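Local atomic coordinates of ARO (armadillo repeats only protein) (Plasmodium falciparum Santa Lucia, PDB entry 5EWP), a protein that probably acts as an armadillo-repeat scaffold for partner proteins in the translocation and attachment of rhoptries to the apical pole of the parasite. Residues 12-16 / 36-40; 134-138 / 174-178; 163-167 / 203-207; 198-202 / 242-246. One frame throughout, in Å; residues are numbered along the deposited sequence.

Contact 1 (12-16 / 36-40); sequences TSNDI and SSTCE
Asp15, in the first turn of helix 14-25, faces Cys39 of the irregular stretch 36-40 with their CA atoms 6.8 Å apart, the closest backbone approach. The polar link is short: Ser37 OG donates to Asp15 OD2 at 2.7 Å, reaching that oxygen on its anti side and 32° out of the carboxylate plane. Ser37 OG also accepts from Cys39 N at 3.1 Å, an ST turn, and this fixes the hydroxyl between its two partners. On the helix side Ser13 is the N-cap, its OG taking the Asp15 N-H at 2.9 Å. With chi1 at 158°, the Ser13 hydroxyl is swung away from its own backbone N and also lies 3.5 Å from Cys39 SG. Cys39 SG also touches Ile16 CG1 at 3.9 Å. Behind the turn, Ser37 and Cys39 rest on Ile58 of helix 58-70. Beside the N-terminal end of its own helix, the Asp15 carboxylate would be expected to have its charge stabilised by backbone N-H groups and the Ser37 hydroxyl, with a weak, long ion pair to Arg18; the capped helix start is tied to the loop by one short hydrogen bond beside a sulfur packed against Ser13 and Ile16.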
loop_
_atom_site.group_PDB
_atom_site.type_symbol
_atom_site.label_atom_id
_atom_site.label_comp_id
_atom_site.label_asym_id
_atom_site.label_seq_id
_atom_site.Cartn_x
_atom_site.Cartn_y
_atom_site.Cartn_z
ATOM N N THR A 12 8.915 -19.728 28.536
ATOM C CA THR A 12 9.013 -19.379 27.123
ATOM C C THR A 12 9.768 -18.073 26.916
ATOM O O THR A 12 10.145 -17.413 27.878
ATOM C CB THR A 12 7.628 -19.292 26.467
ATOM O OG1 THR A 12 7.776 -18.986 25.079
ATOM C CG2 THR A 12 6.759 -18.251 27.154
ATOM N N SER A 13 10.010 -17.714 25.662
ATOM C CA SER A 13 10.725 -16.487 25.374
ATOM C C SER A 13 10.028 -15.271 25.962
ATOM O O SER A 13 8.801 -15.198 25.987
ATOM C CB SER A 13 10.873 -16.301 23.865
ATOM O OG SER A 13 11.090 -14.929 23.543
ATOM N N ASN A 14 10.827 -14.319 26.433
ATOM C CA ASN A 14 10.317 -13.056 26.922
ATOM C C ASN A 14 9.435 -12.395 25.869
ATOM O O ASN A 14 8.410 -11.801 26.197
ATOM C CB ASN A 14 11.464 -12.113 27.283
ATOM C CG ASN A 14 10.995 -10.896 28.043
ATOM O OD1 ASN A 14 10.201 -11.003 28.976
ATOM N ND2 ASN A 14 11.458 -9.724 27.628
ATOM N N ASP A 15 9.845 -12.502 24.608
ATOM C CA ASP A 15 9.117 -11.832 23.521
ATOM C C ASP A 15 7.716 -12.422 23.351
ATOM O O ASP A 15 6.761 -11.704 23.032
ATOM C CB ASP A 15 9.896 -11.922 22.207
ATOM C CG ASP A 15 11.112 -11.026 22.199
ATOM O OD1 ASP A 15 11.318 -10.310 23.198
ATOM O OD2 ASP A 15 11.841 -11.008 21.187
ATOM N N ILE A 16 7.592 -13.728 23.568
ATOM C CA ILE A 16 6.288 -14.369 23.493
ATOM C C ILE A 16 5.401 -13.894 24.640
ATOM O O ILE A 16 4.218 -13.629 24.450
ATOM C CB ILE A 16 6.406 -15.906 23.507
ATOM C CG1 ILE A 16 7.024 -16.388 22.192
ATOM C CG2 ILE A 16 5.037 -16.552 23.738
ATOM C CD1 ILE A 16 7.200 -17.894 22.105
ATOM N N SER A 36 10.591 -5.696 16.002
ATOM C CA SER A 36 11.968 -6.104 15.725
ATOM C C SER A 36 12.273 -7.539 16.194
ATOM O O SER A 36 13.330 -8.084 15.881
ATOM C CB SER A 36 12.954 -5.124 16.376
ATOM O OG SER A 36 12.797 -5.097 17.783
ATOM N N SER A 37 11.358 -8.147 16.945
ATOM C CA SER A 37 11.606 -9.481 17.477
ATOM C C SER A 37 11.792 -10.504 16.369
ATOM O O SER A 37 11.006 -10.556 15.433
ATOM C CB SER A 37 10.468 -9.941 18.386
ATOM O OG SER A 37 10.724 -11.277 18.792
ATOM N N THR A 38 12.849 -11.304 16.480
ATOM C CA THR A 38 13.101 -12.396 15.548
ATOM C C THR A 38 12.725 -13.746 16.162
ATOM O O THR A 38 13.047 -14.801 15.615
ATOM C CB THR A 38 14.580 -12.421 15.106
ATOM O OG1 THR A 38 15.411 -12.690 16.241
ATOM C CG2 THR A 38 14.963 -11.076 14.508
ATOM N N CYS A 39 12.038 -13.709 17.303
ATOM C CA CYS A 39 11.611 -14.932 17.978
ATOM C C CYS A 39 10.660 -15.745 17.084
ATOM O O CYS A 39 9.600 -15.253 16.696
ATOM C CB CYS A 39 10.943 -14.577 19.314
ATOM S SG CYS A 39 10.401 -15.971 20.263
ATOM N N GLU A 40 11.053 -16.967 16.726
ATOM C CA GLU A 40 10.254 -17.797 15.825
ATOM C C GLU A 40 8.955 -18.216 16.498
ATOM O O GLU A 40 8.919 -18.430 17.709
ATOM C CB GLU A 40 11.058 -19.025 15.363
ATOM C CG GLU A 40 12.196 -18.650 14.408
ATOM C CD GLU A 40 13.002 -19.844 13.908
ATOM O OE1 GLU A 40 12.684 -20.990 14.292
ATOM O OE2 GLU A 40 13.957 -19.619 13.124
#

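Contact 2 (134-138 / 174-178); sequences ISGMK and QLVNL
The carboxamide of Gln174 is laid against the side chain of Lys138, whose aliphatic carbons run over one amide face: Lys138 CG stands 3.1 Å from Gln174 OE1, and Lys138 CE is 3.4 Å from Gln174 NE2. The two carbons are almost directly above those atoms, since their heights over the amide plane nearly equal the contact distances. Water 1 lies 3.1 Å from Gln174 OE1, off the amide plane on the side opposite Lys138. A bend at chi2 (-46°) turns the Gln174 amide towards Lys138, and Gln174 CG, at the bend itself, touches Ile134 CG2 at 3.8 Å.

Met137 carries the apolar half. Its SD is 3.9 Å from Leu175 CD2 and equally far from Leu178 CD1, while the kink at chi3 (-81°) folds CE back onto Gln174 CB at 3.8 Å. Phe166 of helix 160-168 and Ala149 of helix 142-156 also touch this methionine, which is buried.

Polar linkage is indirect. Water 1 hydrogen-bonds Met137 O at 2.8 Å and also Gln174 O, although it has more acceptors nearby than protons to give, so its donation may be shared among them. The chemistry implies a graded interface joining helix 130-136 and the residues after it to helix 171-177: a thioether and leucine methyls inside, a water between backbone carbonyls, and an amide covered by lysine methylenes towards the surface.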
loop_
_atom_site.group_PDB
_atom_site.type_symbol
_atom_site.label_atom_id
_atom_site.label_comp_id
_atom_site.label_asym_id
_atom_site.label_seq_id
_atom_site.Cartn_x
_atom_site.Cartn_y
_atom_site.Cartn_z
ATOM N N ILE A 134 6.793 1.857 -4.141
ATOM C CA ILE A 134 6.833 1.824 -5.597
ATOM C C ILE A 134 7.397 0.496 -6.086
ATOM O O ILE A 134 6.884 -0.102 -7.036
ATOM C CB ILE A 134 7.665 2.993 -6.170
ATOM C CG1 ILE A 134 6.903 4.302 -5.974
ATOM C CG2 ILE A 134 7.943 2.788 -7.657
ATOM C CD1 ILE A 134 7.729 5.563 -6.258
ATOM N N SER A 135 8.443 0.024 -5.415
ATOM C CA SER A 135 9.008 -1.278 -5.739
ATOM C C SER A 135 7.945 -2.372 -5.573
ATOM O O SER A 135 7.866 -3.314 -6.377
ATOM C CB SER A 135 10.228 -1.552 -4.851
ATOM O OG SER A 135 10.917 -2.716 -5.264
ATOM N N GLY A 136 7.118 -2.224 -4.541
ATOM C CA GLY A 136 6.058 -3.174 -4.235
ATOM C C GLY A 136 4.976 -3.289 -5.297
ATOM O O GLY A 136 4.317 -4.318 -5.414
ATOM N N MET A 137 4.777 -2.234 -6.081
ATOM C CA MET A 137 3.807 -2.295 -7.172
ATOM C C MET A 137 4.240 -3.277 -8.262
ATOM O O MET A 137 3.469 -3.584 -9.171
ATOM C CB MET A 137 3.587 -0.902 -7.788
ATOM C CG MET A 137 2.676 -0.006 -6.966
ATOM S SD MET A 137 2.312 1.512 -7.870
ATOM C CE MET A 137 3.797 2.427 -7.512
ATOM N N LYS A 138 5.479 -3.758 -8.178
ATOM C CA LYS A 138 5.972 -4.714 -9.158
ATOM C C LYS A 138 5.604 -6.152 -8.820
ATOM O O LYS A 138 5.742 -7.039 -9.661
ATOM C CB LYS A 138 7.495 -4.624 -9.281
ATOM C CG LYS A 138 8.034 -3.287 -9.754
ATOM C CD LYS A 138 9.552 -3.372 -9.905
ATOM C CE LYS A 138 10.144 -2.059 -10.391
ATOM N NZ LYS A 138 11.629 -2.142 -10.480
ATOM N N GLN A 174 5.395 2.370 -12.829
ATOM C CA GLN A 174 4.758 1.240 -12.168
ATOM C C GLN A 174 3.235 1.353 -12.195
ATOM O O GLN A 174 2.546 0.359 -12.421
ATOM C CB GLN A 174 5.256 1.105 -10.734
ATOM C CG GLN A 174 6.718 0.791 -10.642
ATOM C CD GLN A 174 7.125 -0.317 -11.592
ATOM O OE1 GLN A 174 6.499 -1.375 -11.637
ATOM N NE2 GLN A 174 8.165 -0.067 -12.375
ATOM N N LEU A 175 2.699 2.556 -11.972
ATOM C CA LEU A 175 1.253 2.727 -12.028
ATOM C C LEU A 175 0.680 2.395 -13.378
ATOM O O LEU A 175 -0.366 1.750 -13.486
ATOM C CB LEU A 175 0.838 4.165 -11.696
ATOM C CG LEU A 175 0.553 4.574 -10.274
ATOM C CD1 LEU A 175 -0.014 6.011 -10.290
ATOM C CD2 LEU A 175 -0.438 3.577 -9.670
ATOM N N VAL A 176 1.352 2.881 -14.415
ATOM C CA VAL A 176 0.888 2.666 -15.771
ATOM C C VAL A 176 0.925 1.172 -16.072
ATOM O O VAL A 176 0.027 0.642 -16.721
ATOM C CB VAL A 176 1.719 3.480 -16.788
ATOM C CG1 VAL A 176 1.431 3.029 -18.212
ATOM C CG2 VAL A 176 1.412 4.964 -16.636
ATOM N N ASN A 177 1.943 0.481 -15.569
ATOM C CA ASN A 177 2.008 -0.968 -15.732
ATOM C C ASN A 177 0.856 -1.710 -15.067
ATOM O O ASN A 177 0.471 -2.795 -15.508
ATOM C CB ASN A 177 3.325 -1.512 -15.184
ATOM C CG ASN A 177 4.502 -1.163 -16.063
ATOM O OD1 ASN A 177 4.337 -0.579 -17.136
ATOM N ND2 ASN A 177 5.701 -1.519 -15.615
ATOM N N LEU A 178 0.280 -1.127 -14.022
ATOM C CA LEU A 178 -0.867 -1.758 -13.382
ATOM C C LEU A 178 -2.095 -1.731 -14.284
ATOM O O LEU A 178 -3.066 -2.432 -14.023
ATOM C CB LEU A 178 -1.187 -1.090 -12.035
ATOM C CG LEU A 178 -0.125 -1.290 -10.944
ATOM C CD1 LEU A 178 -0.503 -0.622 -9.623
ATOM C CD2 LEU A 178 0.146 -2.747 -10.733
HETATM O O HOH W 1 3.542 -2.351 -11.706
#

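Contact 3 (163-167 / 203-207); sequences KKEFL and DFILN
Lys163 NZ donates three hydrogen bonds to backbone carbonyls: to Asp203 O at 3.0 Å and Phe204 O at 3.1 Å in the last turn of helix 192-205, and to Leu206 O, just beyond it, at 2.8 Å. They differ in direction. Asp203 O is met in its carbonyl plane with a C=O...N angle of 149°, whereas the ammonium lies above the carbonyl planes of Phe204 and Leu206, about 50° out of each. Three acceptors match the three N-H groups of a charged lysine, and beside the two helical carbonyls its positive charge would be favourably placed at the negative end of the helix dipole. The nearly straight chain beyond CG delivers NZ across the gap. The carboxylate of Asp203 turns away and forms a salt bridge with Arg153.

Outward from this grip, the lysine methylenes and the Phe204 ring run alongside in opposite senses, with Lys163 CB 3.6 Å from Phe204 CE1. The edge of the Phe204 ring points at the backbone: CE1 is 3.4 Å from Lys163 O, which lies in the ring plane. Phe204 CE1 also meets the edge of Phe166 at CD2, 3.9 Å away, and Leu167 CB touches CZ obliquely. Phe215 of helix 213-220 adds another ring beside Phe204. A lysine gathering the terminal carbonyls of a helix is a recognised C-terminal helix interaction; here it couples neighbouring helices of the armadillo alpha-solenoid.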
loop_
_atom_site.group_PDB
_atom_site.type_symbol
_atom_site.label_atom_id
_atom_site.label_comp_id
_atom_site.label_asym_id
_atom_site.label_seq_id
_atom_site.Cartn_x
_atom_site.Cartn_y
_atom_site.Cartn_z
ATOM N N LYS A 163 4.256 14.304 -5.389
ATOM C CA LYS A 163 4.039 13.837 -6.759
ATOM C C LYS A 163 5.328 13.895 -7.571
ATOM O O LYS A 163 5.620 12.978 -8.342
ATOM C CB LYS A 163 2.947 14.654 -7.450
ATOM C CG LYS A 163 1.547 14.397 -6.912
ATOM C CD LYS A 163 0.533 15.305 -7.571
ATOM C CE LYS A 163 -0.883 14.984 -7.136
ATOM N NZ LYS A 163 -1.841 15.890 -7.852
ATOM N N LYS A 164 6.075 14.988 -7.431
ATOM C CA LYS A 164 7.374 15.120 -8.102
ATOM C C LYS A 164 8.328 13.997 -7.726
ATOM O O LYS A 164 9.011 13.430 -8.591
ATOM C CB LYS A 164 8.026 16.468 -7.777
ATOM C CG LYS A 164 7.639 17.578 -8.732
ATOM C CD LYS A 164 8.018 18.944 -8.181
ATOM C CE LYS A 164 7.566 20.056 -9.117
ATOM N NZ LYS A 164 8.179 21.365 -8.766
ATOM N N GLU A 165 8.386 13.686 -6.432
ATOM C CA GLU A 165 9.256 12.633 -5.936
ATOM C C GLU A 165 8.783 11.268 -6.455
ATOM O O GLU A 165 9.595 10.445 -6.904
ATOM C CB GLU A 165 9.305 12.672 -4.405
ATOM C CG GLU A 165 10.062 11.526 -3.731
ATOM C CD GLU A 165 11.585 11.630 -3.837
ATOM O OE1 GLU A 165 12.091 12.503 -4.567
ATOM O OE2 GLU A 165 12.278 10.830 -3.172
ATOM N N PHE A 166 7.472 11.041 -6.408
ATOM C CA PHE A 166 6.879 9.819 -6.944
ATOM C C PHE A 166 7.284 9.611 -8.412
ATOM O O PHE A 166 7.726 8.521 -8.816
ATOM C CB PHE A 166 5.354 9.881 -6.790
ATOM C CG PHE A 166 4.622 8.654 -7.295
ATOM C CD1 PHE A 166 4.626 7.466 -6.562
ATOM C CD2 PHE A 166 3.902 8.700 -8.475
ATOM C CE1 PHE A 166 3.937 6.343 -7.023
ATOM C CE2 PHE A 166 3.203 7.595 -8.939
ATOM C CZ PHE A 166 3.224 6.407 -8.210
ATOM N N LEU A 167 7.184 10.676 -9.201
ATOM C CA LEU A 167 7.567 10.628 -10.615
ATOM C C LEU A 167 9.054 10.333 -10.795
ATOM O O LEU A 167 9.443 9.501 -11.619
ATOM C CB LEU A 167 7.185 11.951 -11.284
ATOM C CG LEU A 167 7.555 12.168 -12.751
ATOM C CD1 LEU A 167 6.905 11.118 -13.619
ATOM C CD2 LEU A 167 7.130 13.569 -13.170
ATOM N N ASP A 203 -5.662 11.184 -10.158
ATOM C CA ASP A 203 -5.335 11.905 -8.931
ATOM C C ASP A 203 -3.935 12.494 -8.958
ATOM O O ASP A 203 -3.661 13.505 -8.305
ATOM C CB ASP A 203 -5.504 10.985 -7.714
ATOM C CG ASP A 203 -6.965 10.677 -7.431
ATOM O OD1 ASP A 203 -7.836 11.319 -8.069
ATOM O OD2 ASP A 203 -7.255 9.824 -6.572
ATOM N N PHE A 204 -3.052 11.858 -9.714
ATOM C CA PHE A 204 -1.712 12.378 -9.946
ATOM C C PHE A 204 -1.771 13.627 -10.829
ATOM O O PHE A 204 -1.123 14.629 -10.547
ATOM C CB PHE A 204 -0.830 11.313 -10.614
ATOM C CG PHE A 204 0.590 11.745 -10.836
ATOM C CD1 PHE A 204 1.509 11.693 -9.804
ATOM C CD2 PHE A 204 1.012 12.180 -12.081
ATOM C CE1 PHE A 204 2.831 12.088 -9.997
ATOM C CE2 PHE A 204 2.328 12.562 -12.294
ATOM C CZ PHE A 204 3.244 12.523 -11.251
ATOM N N ILE A 205 -2.547 13.548 -11.903
ATOM C CA ILE A 205 -2.596 14.630 -12.887
ATOM C C ILE A 205 -3.278 15.862 -12.306
ATOM O O ILE A 205 -2.866 16.988 -12.584
ATOM C CB ILE A 205 -3.336 14.188 -14.171
ATOM C CG1 ILE A 205 -2.535 13.108 -14.907
ATOM C CG2 ILE A 205 -3.609 15.386 -15.102
ATOM C CD1 ILE A 205 -3.359 12.314 -15.895
ATOM N N LEU A 206 -4.304 15.644 -11.490
ATOM C CA LEU A 206 -5.141 16.733 -10.998
ATOM C C LEU A 206 -4.737 17.236 -9.617
ATOM O O LEU A 206 -4.393 16.452 -8.731
ATOM C CB LEU A 206 -6.603 16.290 -10.963
ATOM C CG LEU A 206 -7.151 15.794 -12.300
ATOM C CD1 LEU A 206 -8.527 15.160 -12.131
ATOM C CD2 LEU A 206 -7.181 16.939 -13.312
ATOM N N ASN A 207 -4.805 18.554 -9.451
ATOM C CA ASN A 207 -4.738 19.177 -8.136
ATOM C C ASN A 207 -6.095 19.798 -7.877
ATOM O O ASN A 207 -6.421 20.842 -8.443
ATOM C CB ASN A 207 -3.629 20.227 -8.063
ATOM C CG ASN A 207 -3.575 20.923 -6.717
ATOM O OD1 ASN A 207 -4.307 20.573 -5.794
ATOM N ND2 ASN A 207 -2.729 21.934 -6.610
#

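Contact 4 (198-202 / 242-246)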
loop_
_atom_site.group_PDB
_atom_site.type_symbol
_atom_site.label_atom_id
_atom_site.label_comp_id
_atom_site.label_asym_id
_atom_site.label_seq_id
_atom_site.Cartn_x
_atom_site.Cartn_y
_atom_site.Cartn_z
ATOM N N ILE A 198 -6.398 3.607 -12.867
ATOM C CA ILE A 198 -6.922 4.719 -13.655
ATOM C C ILE A 198 -7.178 5.904 -12.732
ATOM O O ILE A 198 -6.752 7.026 -12.999
ATOM C CB ILE A 198 -8.228 4.358 -14.371
ATOM C CG1 ILE A 198 -7.968 3.325 -15.464
ATOM C CG2 ILE A 198 -8.863 5.612 -14.991
ATOM C CD1 ILE A 198 -9.237 2.760 -16.068
ATOM N N TYR A 199 -7.859 5.636 -11.628
ATOM C CA TYR A 199 -8.169 6.692 -10.666
ATOM C C TYR A 199 -6.911 7.268 -10.027
ATOM O O TYR A 199 -6.841 8.460 -9.739
ATOM C CB TYR A 199 -9.120 6.163 -9.600
ATOM C CG TYR A 199 -10.466 5.743 -10.144
ATOM C CD1 TYR A 199 -11.053 6.407 -11.223
ATOM C CD2 TYR A 199 -11.154 4.679 -9.576
ATOM C CE1 TYR A 199 -12.295 6.012 -11.715
ATOM C CE2 TYR A 199 -12.385 4.281 -10.057
ATOM C CZ TYR A 199 -12.951 4.940 -11.119
ATOM O OH TYR A 199 -14.177 4.508 -11.571
ATOM N N HIS A 200 -5.915 6.420 -9.780
ATOM C CA HIS A 200 -4.663 6.916 -9.224
ATOM C C HIS A 200 -3.981 7.893 -10.188
ATOM O O HIS A 200 -3.463 8.928 -9.774
ATOM C CB HIS A 200 -3.712 5.754 -8.893
ATOM C CG HIS A 200 -4.233 4.809 -7.850
ATOM N ND1 HIS A 200 -5.158 5.181 -6.894
ATOM C CD2 HIS A 200 -3.961 3.498 -7.621
ATOM C CE1 HIS A 200 -5.421 4.145 -6.115
ATOM N NE2 HIS A 200 -4.714 3.111 -6.538
ATOM N N LEU A 201 -3.963 7.545 -11.474
ATOM C CA LEU A 201 -3.343 8.395 -12.479
ATOM C C LEU A 201 -4.054 9.743 -12.592
ATOM O O LEU A 201 -3.405 10.782 -12.685
ATOM C CB LEU A 201 -3.326 7.679 -13.831
ATOM C CG LEU A 201 -2.329 6.519 -13.894
ATOM C CD1 LEU A 201 -2.591 5.634 -15.117
ATOM C CD2 LEU A 201 -0.894 7.045 -13.890
ATOM N N GLU A 202 -5.381 9.725 -12.551
ATOM C CA GLU A 202 -6.142 10.966 -12.538
ATOM C C GLU A 202 -5.772 11.819 -11.326
ATOM O O GLU A 202 -5.580 13.034 -11.451
ATOM C CB GLU A 202 -7.645 10.678 -12.546
ATOM C CG GLU A 202 -8.161 10.129 -13.866
ATOM C CD GLU A 202 -9.670 9.956 -13.878
ATOM O OE1 GLU A 202 -10.241 9.634 -12.813
ATOM O OE2 GLU A 202 -10.285 10.140 -14.953
ATOM N N ALA A 242 -14.278 4.566 -17.567
ATOM C CA ALA A 242 -13.180 5.239 -16.877
ATOM C C ALA A 242 -11.959 5.337 -17.783
ATOM O O ALA A 242 -11.291 6.377 -17.843
ATOM C CB ALA A 242 -12.829 4.515 -15.585
ATOM N N SER A 243 -11.698 4.250 -18.504
ATOM C CA SER A 243 -10.579 4.186 -19.440
ATOM C C SER A 243 -10.758 5.198 -20.551
ATOM O O SER A 243 -9.822 5.915 -20.910
ATOM C CB SER A 243 -10.446 2.784 -20.029
ATOM O OG SER A 243 -10.582 1.795 -19.022
ATOM N N ASN A 244 -11.973 5.260 -21.085
ATOM C CA ASN A 244 -12.304 6.245 -22.103
ATOM C C ASN A 244 -12.062 7.667 -21.613
ATOM O O ASN A 244 -11.467 8.478 -22.321
ATOM C CB ASN A 244 -13.759 6.085 -22.554
ATOM C CG ASN A 244 -14.045 6.801 -23.864
ATOM O OD1 ASN A 244 -13.191 6.869 -24.750
ATOM N ND2 ASN A 244 -15.255 7.336 -23.992
ATOM N N VAL A 245 -12.513 7.952 -20.393
ATOM C CA VAL A 245 -12.382 9.284 -19.805
ATOM C C VAL A 245 -10.927 9.740 -19.660
ATOM O O VAL A 245 -10.583 10.858 -20.060
ATOM C CB VAL A 245 -13.062 9.350 -18.424
ATOM C CG1 VAL A 245 -12.730 10.659 -17.721
ATOM C CG2 VAL A 245 -14.570 9.191 -18.569
ATOM N N LEU A 246 -10.073 8.887 -19.099
ATOM C CA LEU A 246 -8.671 9.260 -18.936
ATOM C C LEU A 246 -7.986 9.344 -20.288
ATOM O O LEU A 246 -7.145 10.215 -20.507
ATOM C CB LEU A 246 -7.937 8.273 -18.025
ATOM C CG LEU A 246 -6.436 8.518 -17.804
ATOM C CD1 LEU A 246 -6.144 9.938 -17.340
ATOM C CD2 LEU A 246 -5.871 7.512 -16.807
HETATM O O HOH W 2 -11.571 7.887 -15.557
#
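Apolar packing dominates between Ile198 and Leu201 on one helix and Ala242 and Leu246 on the other. The two segments run nearly parallel, with an axis separation of 10.4 Å and an angle of 25°. Ile198 uses both ends of its branched chain: CD1 lies 4.0 Å from Ala242 CB, and CG2 touches Leu246 CD2. That leucine methyl is shared, since it also touches Leu201 CB at 3.9 Å. With CG opposite the backbone N (chi1 178°), the Leu246 chain slides antiparallel past Ile198 and meets Leu201 at about a right angle. The methyl of Ala242 is further touched by Tyr199 CE1, an oblique approach.

Mixed contacts border this core. Ile198 CD1 comes to 3.4 Å from Ser243 OG, a hydroxyl whose hydrogen bond goes to Leu239 O of its own helix. Glu202 CG lies 4.0 Å from Leu246 CD1, while Glu202 OE2 approaches Val245 CG1 at 3.7 Å.

Polar interaction across the helices passes through water 2, which donates to Glu202 OE2 at 2.7 Å and to Ala242 O at 2.8 Å. Ala242 O also receives the helical bond from Leu246 N, so two donors satisfy this carbonyl, and the water bridges the carboxylate to the other helix and helps to hold it there.

Leu228 of helix 224-231 packs on Ile198 and Leu246, extending the hydrophobic layer. The near-parallel packing of helices some forty residues apart in sequence is consistent with the stacking of equivalent helices in an armadillo superhelix.

How the contacts relate
Contact 1 stands apart, a surface contact near the N-terminal end of the chain, with its centre 34 Å or more from the others; contacts 2, 3 and 4 cluster towards the other end, their centres 14 to 16 Å apart. Contacts 3 and 4 both use helix 192-205, and they meet where Ile205 packs on Leu246. Phe166 ties contact 3 to Ile134, Met137 and Leu175 of contact 2, while Leu175 also reaches Leu201 of contact 4. Chemistry follows position: hydroxyl and carboxylate at contact 1, ammonium on carbonyls beside aromatic packing in the partly buried contact 3, and, in the buried pair, thioether and leucine packing plus a Gln-Lys layer in contact 2 and mostly apolar packing in contact 4, each with one bridging water.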